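PDB 3EGO: probable 2-dehydropantoate 2-reductase from Bacillus subtilis, which probably catalyses the NADPH-dependent reduction of ketopantoate to pantoic acid, a step in the biosynthesis of pantothenate. Local coordinates for residues L214-A219 with K230-V235; G14-Y19 with S164-Y169; V75-L80 with A261-G266. One frame throughout, in Å; residues are numbered along the deposited sequence.

Contact 2 belongs to the N-terminal, Rossmann-type half of the chain. Contact 1 belongs to the helical C-terminal half. Contact 3 joins the two halves. Along the chain, contact 2 closes before contact 1 opens. Contact 1 is nested in the loop closed by contact 3, and contacts 2 and 3 cross. The centres of contacts 1 and 2 are about 30 Å apart; that of contact 3 is about 21 Å from contact 1 and 23 Å from contact 2. None of the three touches another. Helix 174-195 links the surroundings of contacts 1 and 3, since both pack against it. The three contacts thus lie in each half and at their junction, where by similarity cofactor and substrate bind.

Contact 1: L214-A219 with K230-V235; sequences LVFQEA and KAWERV
Phe216 and Trp232 both carry CG anti to the backbone N, with chi1 174° in Phe216. This sends the phenyl ring across from helix 206-223 and brings the indole in at a slant to the phenyl. Trp232 CB sits over one face of the Phe216 ring, 3.9 Å from its centroid, as a CH-pi contact. Further out on the indole, Trp232 CE3 lies 3.6 Å from Phe216 CG, over a face of the phenyl ring. The phenyl ring and the six-membered ring of the indole meet obliquely, their planes at 50°. The tip of the phenyl goes deeper: Phe216 CZ reaches 3.3 Å from Trp232 N. Ala231 CB lies in the plane of the ring, at its edge, 3.9 Å from Phe216 CZ. Val235 CG2 adds a contact of 3.9 Å to Phe216 CD1. The axes of the two segments come no closer than 11.1 Å, so the large Phe216 side chain bridges much of the gap. These are consecutive helices of the C-terminal domain, their N-to-C directions 136° apart. Phe216 also touches Ile183 of helix 174-195. The side-chain contacts are apolar and aromatic, and the ring also rests against the backbone of Ala231 and Trp232; shape and close fit, not polar pairing, join the two segments.

Contact 2: G14-Y19 with S164-Y169; sequences GLLCAY and SDFPIY
Phe166 reaches helix 12-22 with the far end of its ring. Its CB leaves the loop before strand 168-170 in the direction of the helix. With chi1 at -158°, CG is roughly anti to the backbone N, and the far end of the ring reaches Leu16 and Cys17. CG and the near ring atoms stay farther from helix 12-22. The first atom to meet the helix is Phe166 CE1, which lies 4.2 Å from Leu16 CG and 4.1 Å from Cys17 CA. The tip comes closer: Phe166 CZ is 3.7 Å from Cys17 CA. That same CZ is 3.9 Å from Cys17 SG. The sulfur lies in the plane of the ring, at its edge, 5.3 Å from the Phe166 centroid, which makes a sulfur-aromatic contact. Cys17 SG is turned there with chi1 -70°, beside its own backbone N.

The ring also meets those of Tyr20 and His124, with planes nearly parallel to its own. Ile142 of strand 142-146 touches both Phe166 and Cys17. An alanine in place of Phe166 would probably leave Cys17 SG without its aromatic partner and open a gap between the loop and the helix.

Helix 12-22 follows the glycine-rich turn of a Rossmann-type fold, and its Gly14 is assigned to NADP(+) binding by similarity. Leu16 also lies near Ala126, another residue assigned to that site by similarity. The contact thus ties the helix that probably helps bind the cofactor to the loop that leads into strand 168-170 of the main sheet. All three touching residues are buried. The chemistry implies a nonpolar seam held by carbon contacts and a sulfur lying at the ring edge, with no polar pairing between the two segments.

Contact 3: V75-L80 with A261-G266; sequences VKQHQL and ADAIIG
Gln77 meets Asp262 and Ala263 with its side-chain amide. Gln77 OE1 lies 2.9 Å from Ala263 N, but the angle is too poor for a hydrogen bond. Gln77 NE2 is 3.7 Å from Asp262 OD2, a proximity and not a bond. The amide and carboxylate planes are nearly coplanar, 24° apart, while the two side chains cross at about a right angle. Asp262 takes its strong partners elsewhere: OD1 is hydrogen-bonded to Tyr286 OH, and OD2 forms a salt bridge with Lys290.

Other contacts set the amide against carbon. Gln77 OE1 is 3.1 Å from Asp262 CB and 3.3 Å from Ala263 CB, so the oxygen is closely fitted against the first turn of the helix. Gln77 CD adds a carbon-carbon contact of 3.7 Å to Asp262 CB. Gln77 starts out extended, chi1 164°, and a bend at chi2 (-145°) lays the amide against Asp262 CB.

Bonds inside each segment help shape the two backbones. In 75-80, Gln79 N bonds to Lys76 O and Leu80 N to Gln77 O at 2.8 Å, with a weak bond from Lys76 N to Gln79 OE1 beside them. In 261-266, Ala261 O accepts from Ile265 N at 2.7 Å and also from Gly266 N at 2.9 Å, which marks a wider pi-type turn.

The loop 75-80 follows strand 70-73 of the Rossmann-type sheet and leads into helix 80-86. Its partner begins helix 261-274 of the C-terminal domain, just after Glu260, an NADP(+)-binding residue by similarity. Ala263 also has a backbone hydrogen bond with Met102. Ile264 packs on helix 174-195, and Ile265 touches both that helix and helix 280-291, so the contact lies where the N-terminal domain meets this helical bundle.

Contact 1: L214-A219 with K230-V235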
ATOM      1  N   LEU A 214      -4.875   0.046  16.308  1.00 29.44           N
ATOM      2  CA  LEU A 214      -5.622   1.228  15.883  1.00 30.28           C
ATOM      3  C   LEU A 214      -6.762   0.854  14.949  1.00 30.14           C
ATOM      4  O   LEU A 214      -7.866   1.407  15.024  1.00 30.28           O
ATOM      5  CB  LEU A 214      -4.682   2.239  15.197  1.00 29.70           C
ATOM      6  CG  LEU A 214      -3.682   2.996  16.073  1.00 34.43           C
ATOM      7  CD1 LEU A 214      -2.802   3.883  15.207  1.00 32.45           C
ATOM      8  CD2 LEU A 214      -4.445   3.809  17.129  1.00 34.72           C
ATOM      9  N   VAL A 215      -6.484  -0.074  14.028  1.00 29.62           N
ATOM     10  CA  VAL A 215      -7.544  -0.597  13.172  1.00 27.93           C
ATOM     11  C   VAL A 215      -8.583  -1.360  14.029  1.00 29.13           C
ATOM     12  O   VAL A 215      -9.779  -1.169  13.885  1.00 27.18           O
ATOM     13  CB  VAL A 215      -6.974  -1.523  12.073  1.00 27.83           C
ATOM     14  CG1 VAL A 215      -8.086  -2.188  11.298  1.00 26.72           C
ATOM     15  CG2 VAL A 215      -6.101  -0.681  11.100  1.00 26.61           C
ATOM     16  N   PHE A 216      -8.106  -2.202  14.935  1.00 32.53           N
ATOM     17  CA  PHE A 216      -9.060  -2.953  15.795  1.00 32.99           C
ATOM     18  C   PHE A 216     -10.040  -1.993  16.531  1.00 31.56           C
ATOM     19  O   PHE A 216     -11.270  -2.174  16.556  1.00 30.92           O
ATOM     20  CB  PHE A 216      -8.270  -3.779  16.808  1.00 32.15           C
ATOM     21  CG  PHE A 216      -9.148  -4.461  17.815  1.00 35.22           C
ATOM     22  CD1 PHE A 216      -9.712  -5.695  17.520  1.00 36.31           C
ATOM     23  CD2 PHE A 216      -9.439  -3.855  19.035  1.00 39.70           C
ATOM     24  CE1 PHE A 216     -10.551  -6.330  18.444  1.00 39.28           C
ATOM     25  CE2 PHE A 216     -10.272  -4.494  19.964  1.00 38.97           C
ATOM     26  CZ  PHE A 216     -10.821  -5.722  19.653  1.00 36.27           C
ATOM     27  N   GLN A 217      -9.477  -0.943  17.124  1.00 34.80           N
ATOM     28  CA  GLN A 217     -10.277  -0.006  17.908  1.00 34.82           C
ATOM     29  C   GLN A 217     -11.383   0.617  17.098  1.00 33.83           C
ATOM     30  O   GLN A 217     -12.497   0.736  17.595  1.00 31.06           O
ATOM     31  CB  GLN A 217      -9.395   1.055  18.574  1.00 34.19           C
ATOM     32  CG  GLN A 217      -8.402   0.436  19.577  1.00 43.35           C
ATOM     33  CD  GLN A 217      -7.470   1.451  20.221  1.00 43.15           C
ATOM     34  OE1 GLN A 217      -7.031   1.258  21.362  1.00 56.87           O
ATOM     35  NE2 GLN A 217      -7.173   2.549  19.502  1.00 47.16           N
ATOM     36  N   GLU A 218     -11.101   1.015  15.852  1.00 33.00           N
ATOM     37  CA  GLU A 218     -12.155   1.540  14.989  1.00 31.59           C
ATOM     38  C   GLU A 218     -13.216   0.494  14.690  1.00 30.49           C
ATOM     39  O   GLU A 218     -14.419   0.742  14.799  1.00 31.24           O
ATOM     40  CB  GLU A 218     -11.581   2.030  13.643  1.00 31.71           C
ATOM     41  CG  GLU A 218     -10.468   3.025  13.772  1.00 35.93           C
ATOM     42  CD  GLU A 218      -9.941   3.540  12.430  1.00 33.56           C
ATOM     43  OE1 GLU A 218     -10.149   2.890  11.375  1.00 31.45           O
ATOM     44  OE2 GLU A 218      -9.313   4.608  12.447  1.00 31.56           O
ATOM     45  N   ALA A 219     -12.769  -0.664  14.224  1.00 30.43           N
ATOM     46  CA  ALA A 219     -13.695  -1.710  13.804  1.00 31.66           C
ATOM     47  C   ALA A 219     -14.530  -2.160  14.977  1.00 30.73           C
ATOM     48  O   ALA A 219     -15.738  -2.320  14.858  1.00 29.88           O
ATOM     49  CB  ALA A 219     -12.913  -2.913  13.238  1.00 29.10           C
ATOM     50  N   LYS A 230     -11.384  -9.240  24.955  1.00 53.37           N
ATOM     51  CA  LYS A 230     -11.371 -10.632  24.532  1.00 51.89           C
ATOM     52  C   LYS A 230     -11.220 -10.720  23.019  1.00 50.19           C
ATOM     53  O   LYS A 230     -10.451 -11.539  22.517  1.00 48.23           O
ATOM     54  CB  LYS A 230     -12.651 -11.325  24.987  1.00 53.90           C
ATOM     55  CG  LYS A 230     -12.909 -12.691  24.367  1.00 60.31           C
ATOM     56  CD  LYS A 230     -14.343 -13.155  24.641  1.00 65.32           C
ATOM     57  CE  LYS A 230     -14.545 -14.628  24.304  1.00 68.75           C
ATOM     58  NZ  LYS A 230     -13.986 -14.979  22.964  1.00 71.74           N
ATOM     59  N   ALA A 231     -11.934  -9.857  22.295  1.00 46.27           N
ATOM     60  CA  ALA A 231     -11.813  -9.834  20.840  1.00 43.82           C
ATOM     61  C   ALA A 231     -10.397  -9.461  20.393  1.00 42.31           C
ATOM     62  O   ALA A 231      -9.859 -10.093  19.480  1.00 43.61           O
ATOM     63  CB  ALA A 231     -12.850  -8.953  20.210  1.00 41.36           C
ATOM     64  N   TRP A 232      -9.773  -8.487  21.057  1.00 41.82           N
ATOM     65  CA  TRP A 232      -8.380  -8.130  20.741  1.00 44.40           C
ATOM     66  C   TRP A 232      -7.420  -9.293  20.965  1.00 44.69           C
ATOM     67  O   TRP A 232      -6.480  -9.501  20.182  1.00 41.54           O
ATOM     68  CB  TRP A 232      -7.924  -6.892  21.543  1.00 41.37           C
ATOM     69  CG  TRP A 232      -6.470  -6.464  21.326  1.00 43.22           C
ATOM     70  CD1 TRP A 232      -5.533  -6.217  22.301  1.00 45.27           C
ATOM     71  CD2 TRP A 232      -5.806  -6.219  20.073  1.00 40.15           C
ATOM     72  NE1 TRP A 232      -4.336  -5.840  21.733  1.00 43.30           N
ATOM     73  CE2 TRP A 232      -4.479  -5.834  20.369  1.00 45.93           C
ATOM     74  CE3 TRP A 232      -6.205  -6.282  18.734  1.00 35.71           C
ATOM     75  CZ2 TRP A 232      -3.556  -5.523  19.377  1.00 44.72           C
ATOM     76  CZ3 TRP A 232      -5.291  -5.972  17.757  1.00 36.48           C
ATOM     77  CH2 TRP A 232      -3.979  -5.606  18.078  1.00 42.69           C
ATOM     78  N   GLU A 233      -7.632 -10.055  22.038  1.00 44.49           N
ATOM     79  CA  GLU A 233      -6.737 -11.180  22.325  1.00 45.87           C
ATOM     80  C   GLU A 233      -6.811 -12.205  21.210  1.00 42.26           C
ATOM     81  O   GLU A 233      -5.789 -12.704  20.741  1.00 42.96           O
ATOM     82  CB  GLU A 233      -7.067 -11.826  23.681  1.00 47.62           C
ATOM     83  CG  GLU A 233      -6.539 -11.027  24.862  1.00 55.68           C
ATOM     84  CD  GLU A 233      -7.499 -10.997  26.048  1.00 67.84           C
ATOM     85  OE1 GLU A 233      -8.253 -11.988  26.255  1.00 68.21           O
ATOM     86  OE2 GLU A 233      -7.493  -9.971  26.776  1.00 72.53           O
ATOM     87  N   ARG A 234      -8.037 -12.456  20.784  1.00 42.38           N
ATOM     88  CA  ARG A 234      -8.404 -13.389  19.716  1.00 43.34           C
ATOM     89  C   ARG A 234      -7.732 -13.041  18.396  1.00 41.08           C
ATOM     90  O   ARG A 234      -7.062 -13.879  17.780  1.00 40.91           O
ATOM     91  CB  ARG A 234      -9.924 -13.357  19.558  1.00 43.22           C
ATOM     92  CG  ARG A 234     -10.514 -14.304  18.537  1.00 47.87           C
ATOM     93  CD  ARG A 234     -12.051 -14.249  18.586  1.00 47.81           C
ATOM     94  NE  ARG A 234     -12.684 -14.379  17.268  1.00 58.81           N
ATOM     95  CZ  ARG A 234     -12.282 -15.212  16.301  1.00 64.61           C
ATOM     96  NH1 ARG A 234     -11.240 -16.019  16.487  1.00 61.06           N
ATOM     97  NH2 ARG A 234     -12.933 -15.251  15.136  1.00 61.87           N
ATOM     98  N   VAL A 235      -7.894 -11.790  17.974  1.00 41.23           N
ATOM     99  CA  VAL A 235      -7.200 -11.271  16.782  1.00 35.89           C
ATOM    100  C   VAL A 235      -5.719 -11.636  16.833  1.00 36.34           C
ATOM    101  O   VAL A 235      -5.159 -12.201  15.890  1.00 33.07           O
ATOM    102  CB  VAL A 235      -7.394  -9.718  16.656  1.00 35.97           C
ATOM    103  CG1 VAL A 235      -6.507  -9.120  15.549  1.00 35.41           C
ATOM    104  CG2 VAL A 235      -8.876  -9.341  16.426  1.00 35.19           C
TER

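Contact 2: G14-Y19 with S164-Y169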
ATOM      1  N   GLY A  14     -17.837 -24.106  -2.220  1.00 20.84           N
ATOM      2  CA  GLY A  14     -18.902 -24.805  -2.932  1.00 20.97           C
ATOM      3  C   GLY A  14     -18.635 -26.277  -3.158  1.00 20.32           C
ATOM      4  O   GLY A  14     -19.489 -27.123  -2.903  1.00 21.49           O
ATOM      5  N   LEU A  15     -17.449 -26.602  -3.647  1.00 19.06           N
ATOM      6  CA  LEU A  15     -17.133 -28.001  -3.915  1.00 20.25           C
ATOM      7  C   LEU A  15     -17.097 -28.808  -2.631  1.00 21.24           C
ATOM      8  O   LEU A  15     -17.469 -29.968  -2.611  1.00 20.11           O
ATOM      9  CB  LEU A  15     -15.782 -28.101  -4.636  1.00 20.86           C
ATOM     10  CG  LEU A  15     -15.776 -27.424  -6.037  1.00 21.18           C
ATOM     11  CD1 LEU A  15     -14.329 -27.456  -6.605  1.00 24.90           C
ATOM     12  CD2 LEU A  15     -16.765 -28.079  -6.974  1.00 23.05           C
ATOM     13  N   LEU A  16     -16.543 -28.211  -1.571  1.00 19.62           N
ATOM     14  CA  LEU A  16     -16.457 -28.878  -0.256  1.00 18.08           C
ATOM     15  C   LEU A  16     -17.868 -29.191   0.256  1.00 18.90           C
ATOM     16  O   LEU A  16     -18.159 -30.330   0.666  1.00 20.50           O
ATOM     17  CB  LEU A  16     -15.762 -27.926   0.743  1.00 18.11           C
ATOM     18  CG  LEU A  16     -15.559 -28.504   2.160  1.00 20.62           C
ATOM     19  CD1 LEU A  16     -14.403 -29.406   2.192  1.00 21.04           C
ATOM     20  CD2 LEU A  16     -15.360 -27.341   3.100  1.00 21.08           C
ATOM     21  N   CYS A  17     -18.772 -28.196   0.197  1.00 19.43           N
ATOM     22  CA  CYS A  17     -20.135 -28.430   0.661  1.00 19.40           C
ATOM     23  C   CYS A  17     -20.835 -29.463  -0.227  1.00 22.98           C
ATOM     24  O   CYS A  17     -21.587 -30.298   0.243  1.00 23.65           O
ATOM     25  CB  CYS A  17     -20.951 -27.122   0.600  1.00 21.08           C
ATOM     26  SG  CYS A  17     -20.443 -25.892   1.830  1.00 23.48           S
ATOM     27  N   ALA A  18     -20.601 -29.384  -1.536  1.00 22.28           N
ATOM     28  CA  ALA A  18     -21.276 -30.316  -2.453  1.00 20.88           C
ATOM     29  C   ALA A  18     -20.838 -31.741  -2.142  1.00 23.03           C
ATOM     30  O   ALA A  18     -21.668 -32.618  -2.074  1.00 24.85           O
ATOM     31  CB  ALA A  18     -20.932 -29.945  -3.905  1.00 19.75           C
ATOM     32  N   TYR A  19     -19.540 -31.975  -1.924  1.00 20.16           N
ATOM     33  CA  TYR A  19     -19.104 -33.314  -1.607  1.00 22.87           C
ATOM     34  C   TYR A  19     -19.817 -33.875  -0.349  1.00 24.87           C
ATOM     35  O   TYR A  19     -20.426 -34.976  -0.321  1.00 22.62           O
ATOM     36  CB  TYR A  19     -17.569 -33.397  -1.430  1.00 23.69           C
ATOM     37  CG  TYR A  19     -17.245 -34.816  -0.979  1.00 27.19           C
ATOM     38  CD1 TYR A  19     -17.214 -35.863  -1.906  1.00 28.16           C
ATOM     39  CD2 TYR A  19     -17.087 -35.125   0.373  1.00 23.78           C
ATOM     40  CE1 TYR A  19     -16.987 -37.162  -1.492  1.00 25.09           C
ATOM     41  CE2 TYR A  19     -16.871 -36.388   0.788  1.00 23.67           C
ATOM     42  CZ  TYR A  19     -16.844 -37.415  -0.154  1.00 29.66           C
ATOM     43  OH  TYR A  19     -16.629 -38.700   0.278  1.00 34.60           O
ATOM     44  N   SER A 164     -18.637 -36.992   9.912  1.00 29.18           N
ATOM     45  CA  SER A 164     -17.948 -36.552  11.107  1.00 30.56           C
ATOM     46  C   SER A 164     -17.063 -35.356  10.811  1.00 29.99           C
ATOM     47  O   SER A 164     -16.835 -34.515  11.679  1.00 28.01           O
ATOM     48  CB  SER A 164     -17.100 -37.697  11.667  1.00 33.49           C
ATOM     49  OG  SER A 164     -17.949 -38.768  12.033  1.00 43.57           O
ATOM     50  N   ASP A 165     -16.559 -35.263   9.575  1.00 28.28           N
ATOM     51  CA  ASP A 165     -15.572 -34.220   9.277  1.00 26.14           C
ATOM     52  C   ASP A 165     -16.198 -32.973   8.701  1.00 24.95           C
ATOM     53  O   ASP A 165     -15.468 -32.020   8.409  1.00 24.93           O
ATOM     54  CB  ASP A 165     -14.480 -34.709   8.314  1.00 26.49           C
ATOM     55  CG  ASP A 165     -13.571 -35.776   8.922  1.00 33.88           C
ATOM     56  OD1 ASP A 165     -13.189 -35.671  10.103  1.00 31.55           O
ATOM     57  OD2 ASP A 165     -13.188 -36.672   8.168  1.00 33.19           O
ATOM     58  N   PHE A 166     -17.534 -32.986   8.589  1.00 24.37           N
ATOM     59  CA  PHE A 166     -18.332 -31.894   8.093  1.00 24.20           C
ATOM     60  C   PHE A 166     -19.379 -31.518   9.147  1.00 20.90           C
ATOM     61  O   PHE A 166     -20.529 -31.521   8.857  1.00 22.47           O
ATOM     62  CB  PHE A 166     -19.050 -32.272   6.764  1.00 22.59           C
ATOM     63  CG  PHE A 166     -19.456 -31.075   5.914  1.00 22.92           C
ATOM     64  CD1 PHE A 166     -18.488 -30.206   5.352  1.00 19.78           C
ATOM     65  CD2 PHE A 166     -20.818 -30.807   5.681  1.00 22.54           C
ATOM     66  CE1 PHE A 166     -18.900 -29.075   4.558  1.00 19.89           C
ATOM     67  CE2 PHE A 166     -21.229 -29.712   4.896  1.00 25.13           C
ATOM     68  CZ  PHE A 166     -20.264 -28.835   4.345  1.00 23.66           C
ATOM     69  N   PRO A 167     -18.967 -31.270  10.401  1.00 21.39           N
ATOM     70  CA  PRO A 167     -20.020 -30.917  11.372  1.00 24.69           C
ATOM     71  C   PRO A 167     -20.667 -29.563  11.101  1.00 23.57           C
ATOM     72  O   PRO A 167     -20.019 -28.632  10.565  1.00 23.30           O
ATOM     73  CB  PRO A 167     -19.261 -30.884  12.714  1.00 26.06           C
ATOM     74  CG  PRO A 167     -17.885 -30.544  12.320  1.00 24.58           C
ATOM     75  CD  PRO A 167     -17.643 -31.314  11.039  1.00 20.20           C
ATOM     76  N   ILE A 168     -21.923 -29.432  11.512  1.00 22.15           N
ATOM     77  CA  ILE A 168     -22.651 -28.210  11.307  1.00 22.02           C
ATOM     78  C   ILE A 168     -23.360 -27.841  12.612  1.00 26.79           C
ATOM     79  O   ILE A 168     -24.041 -28.703  13.209  1.00 24.03           O
ATOM     80  CB  ILE A 168     -23.661 -28.369  10.146  1.00 25.66           C
ATOM     81  CG1 ILE A 168     -22.879 -28.610   8.838  1.00 23.09           C
ATOM     82  CG2 ILE A 168     -24.454 -27.102   9.978  1.00 20.10           C
ATOM     83  CD1 ILE A 168     -23.791 -28.946   7.597  1.00 24.92           C
ATOM     84  N   TYR A 169     -23.151 -26.595  13.086  1.00 23.41           N
ATOM     85  CA  TYR A 169     -23.634 -26.177  14.413  1.00 26.69           C
ATOM     86  C   TYR A 169     -24.510 -24.962  14.269  1.00 28.65           C
ATOM     87  O   TYR A 169     -24.185 -24.059  13.491  1.00 26.67           O
ATOM     88  CB  TYR A 169     -22.449 -25.819  15.313  1.00 24.54           C
ATOM     89  CG  TYR A 169     -21.507 -26.950  15.468  1.00 27.04           C
ATOM     90  CD1 TYR A 169     -21.942 -28.172  16.008  1.00 31.70           C
ATOM     91  CD2 TYR A 169     -20.175 -26.825  15.088  1.00 26.44           C
ATOM     92  CE1 TYR A 169     -21.075 -29.250  16.121  1.00 31.14           C
ATOM     93  CE2 TYR A 169     -19.320 -27.896  15.222  1.00 29.04           C
ATOM     94  CZ  TYR A 169     -19.788 -29.094  15.734  1.00 27.71           C
ATOM     95  OH  TYR A 169     -18.898 -30.133  15.892  1.00 33.21           O
TER

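Contact 3: V75-L80 with A261-G266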
ATOM      1  N   VAL A  75     -20.657 -17.804  -3.362  1.00 34.66           N
ATOM      2  CA  VAL A  75     -19.932 -16.957  -4.334  1.00 37.83           C
ATOM      3  C   VAL A  75     -19.346 -15.700  -3.730  1.00 42.10           C
ATOM      4  O   VAL A  75     -19.813 -15.218  -2.712  1.00 44.90           O
ATOM      5  CB  VAL A  75     -20.801 -16.512  -5.548  1.00 35.08           C
ATOM      6  CG1 VAL A  75     -21.478 -17.691  -6.192  1.00 30.52           C
ATOM      7  CG2 VAL A  75     -21.793 -15.404  -5.146  1.00 38.97           C
ATOM      8  N   LYS A  76     -18.328 -15.169  -4.393  1.00 47.71           N
ATOM      9  CA  LYS A  76     -17.759 -13.884  -4.046  1.00 53.15           C
ATOM     10  C   LYS A  76     -18.773 -12.756  -4.205  1.00 55.56           C
ATOM     11  O   LYS A  76     -19.627 -12.786  -5.100  1.00 56.19           O
ATOM     12  CB  LYS A  76     -16.537 -13.615  -4.916  1.00 51.97           C
ATOM     13  CG  LYS A  76     -15.357 -14.531  -4.601  1.00 53.46           C
ATOM     14  N   GLN A  77     -18.651 -11.753  -3.340  1.00 60.35           N
ATOM     15  CA  GLN A  77     -19.578 -10.616  -3.316  1.00 62.25           C
ATOM     16  C   GLN A  77     -19.867 -10.029  -4.687  1.00 62.69           C
ATOM     17  O   GLN A  77     -20.998  -9.645  -4.973  1.00 63.56           O
ATOM     18  CB  GLN A  77     -19.047  -9.505  -2.426  1.00 62.76           C
ATOM     19  CG  GLN A  77     -19.747  -8.181  -2.666  1.00 67.04           C
ATOM     20  CD  GLN A  77     -18.814  -7.013  -2.504  1.00 69.31           C
ATOM     21  OE1 GLN A  77     -18.065  -6.950  -1.534  1.00 70.84           O
ATOM     22  NE2 GLN A  77     -18.844  -6.079  -3.458  1.00 69.70           N
ATOM     23  N   HIS A  78     -18.840  -9.947  -5.524  1.00 62.59           N
ATOM     24  CA  HIS A  78     -18.958  -9.293  -6.822  1.00 61.05           C
ATOM     25  C   HIS A  78     -19.978  -9.977  -7.727  1.00 59.96           C
ATOM     26  O   HIS A  78     -20.573  -9.332  -8.603  1.00 60.61           O
ATOM     27  CB  HIS A  78     -17.594  -9.252  -7.509  1.00 62.27           C
ATOM     28  CG  HIS A  78     -16.465  -9.704  -6.636  1.00 63.83           C
ATOM     29  ND1 HIS A  78     -15.692 -10.808  -6.933  1.00 67.61           N
ATOM     30  CD2 HIS A  78     -15.986  -9.215  -5.468  1.00 63.61           C
ATOM     31  CE1 HIS A  78     -14.778 -10.972  -5.992  1.00 66.43           C
ATOM     32  NE2 HIS A  78     -14.937 -10.021  -5.089  1.00 68.87           N
ATOM     33  N   GLN A  79     -20.182 -11.282  -7.532  1.00 56.39           N
ATOM     34  CA  GLN A  79     -21.160 -12.010  -8.342  1.00 54.56           C
ATOM     35  C   GLN A  79     -22.475 -12.127  -7.587  1.00 51.94           C
ATOM     36  O   GLN A  79     -23.422 -12.732  -8.070  1.00 52.84           O
ATOM     37  CB  GLN A  79     -20.677 -13.420  -8.681  1.00 54.75           C
ATOM     38  CG  GLN A  79     -19.203 -13.668  -8.443  1.00 59.16           C
ATOM     39  CD  GLN A  79     -18.886 -15.157  -8.416  1.00 64.01           C
ATOM     40  OE1 GLN A  79     -18.020 -15.614  -7.662  1.00 67.27           O
ATOM     41  NE2 GLN A  79     -19.612 -15.926  -9.223  1.00 64.56           N
ATOM     42  N   LEU A  80     -22.523 -11.577  -6.385  1.00 49.61           N
ATOM     43  CA  LEU A  80     -23.690 -11.765  -5.549  1.00 49.27           C
ATOM     44  C   LEU A  80     -24.895 -11.143  -6.248  1.00 49.66           C
ATOM     45  O   LEU A  80     -25.968 -11.736  -6.287  1.00 50.71           O
ATOM     46  CB  LEU A  80     -23.462 -11.143  -4.182  1.00 47.31           C
ATOM     47  CG  LEU A  80     -24.277 -11.625  -2.981  1.00 47.34           C
ATOM     48  CD1 LEU A  80     -24.788 -13.057  -3.138  1.00 40.72           C
ATOM     49  CD2 LEU A  80     -23.413 -11.466  -1.718  1.00 46.07           C
ATOM     50  N   ALA A 261     -12.213  -6.493  -0.347  1.00 26.12           N
ATOM     51  CA  ALA A 261     -12.224  -5.188   0.353  1.00 27.75           C
ATOM     52  C   ALA A 261     -13.650  -4.659   0.560  1.00 27.78           C
ATOM     53  O   ALA A 261     -14.002  -4.126   1.644  1.00 28.90           O
ATOM     54  CB  ALA A 261     -11.363  -4.152  -0.430  1.00 26.66           C
ATOM     55  N   ASP A 262     -14.497  -4.762  -0.450  1.00 29.48           N
ATOM     56  CA  ASP A 262     -15.829  -4.172  -0.282  1.00 31.81           C
ATOM     57  C   ASP A 262     -16.635  -4.914   0.778  1.00 35.46           C
ATOM     58  O   ASP A 262     -17.373  -4.288   1.553  1.00 34.86           O
ATOM     59  CB  ASP A 262     -16.617  -4.153  -1.579  1.00 34.63           C
ATOM     60  CG  ASP A 262     -16.080  -3.175  -2.579  1.00 39.56           C
ATOM     61  OD1 ASP A 262     -15.372  -2.231  -2.178  1.00 44.92           O
ATOM     62  OD2 ASP A 262     -16.372  -3.368  -3.778  1.00 48.14           O
ATOM     63  N   ALA A 263     -16.492  -6.241   0.814  1.00 35.84           N
ATOM     64  CA  ALA A 263     -17.275  -7.077   1.738  1.00 35.27           C
ATOM     65  C   ALA A 263     -16.737  -7.031   3.155  1.00 33.33           C
ATOM     66  O   ALA A 263     -17.487  -7.165   4.111  1.00 39.41           O
ATOM     67  CB  ALA A 263     -17.328  -8.516   1.241  1.00 35.19           C
ATOM     68  N   ILE A 264     -15.441  -6.827   3.305  1.00 32.76           N
ATOM     69  CA  ILE A 264     -14.842  -6.745   4.627  1.00 32.62           C
ATOM     70  C   ILE A 264     -14.802  -5.301   5.105  1.00 33.51           C
ATOM     71  O   ILE A 264     -15.355  -4.963   6.177  1.00 33.52           O
ATOM     72  CB  ILE A 264     -13.431  -7.320   4.653  1.00 31.39           C
ATOM     73  CG1 ILE A 264     -13.423  -8.819   4.298  1.00 36.75           C
ATOM     74  CG2 ILE A 264     -12.763  -7.084   5.989  1.00 33.08           C
ATOM     75  CD1 ILE A 264     -13.674  -9.721   5.458  1.00 47.44           C
ATOM     76  N   ILE A 265     -14.120  -4.448   4.346  1.00 29.77           N
ATOM     77  CA  ILE A 265     -13.866  -3.097   4.827  1.00 28.34           C
ATOM     78  C   ILE A 265     -15.000  -2.170   4.490  1.00 28.30           C
ATOM     79  O   ILE A 265     -15.360  -1.323   5.324  1.00 29.31           O
ATOM     80  CB  ILE A 265     -12.560  -2.469   4.234  1.00 30.33           C
ATOM     81  CG1 ILE A 265     -11.370  -3.432   4.327  1.00 30.31           C
ATOM     82  CG2 ILE A 265     -12.249  -1.143   4.951  1.00 31.27           C
ATOM     83  CD1 ILE A 265     -10.223  -3.032   3.417  1.00 26.16           C
ATOM     84  N   GLY A 266     -15.513  -2.292   3.262  1.00 28.31           N
ATOM     85  CA  GLY A 266     -16.565  -1.414   2.737  1.00 32.53           C
ATOM     86  C   GLY A 266     -17.815  -1.465   3.601  1.00 36.21           C
ATOM     87  O   GLY A 266     -18.582  -0.480   3.717  1.00 35.43           O
TER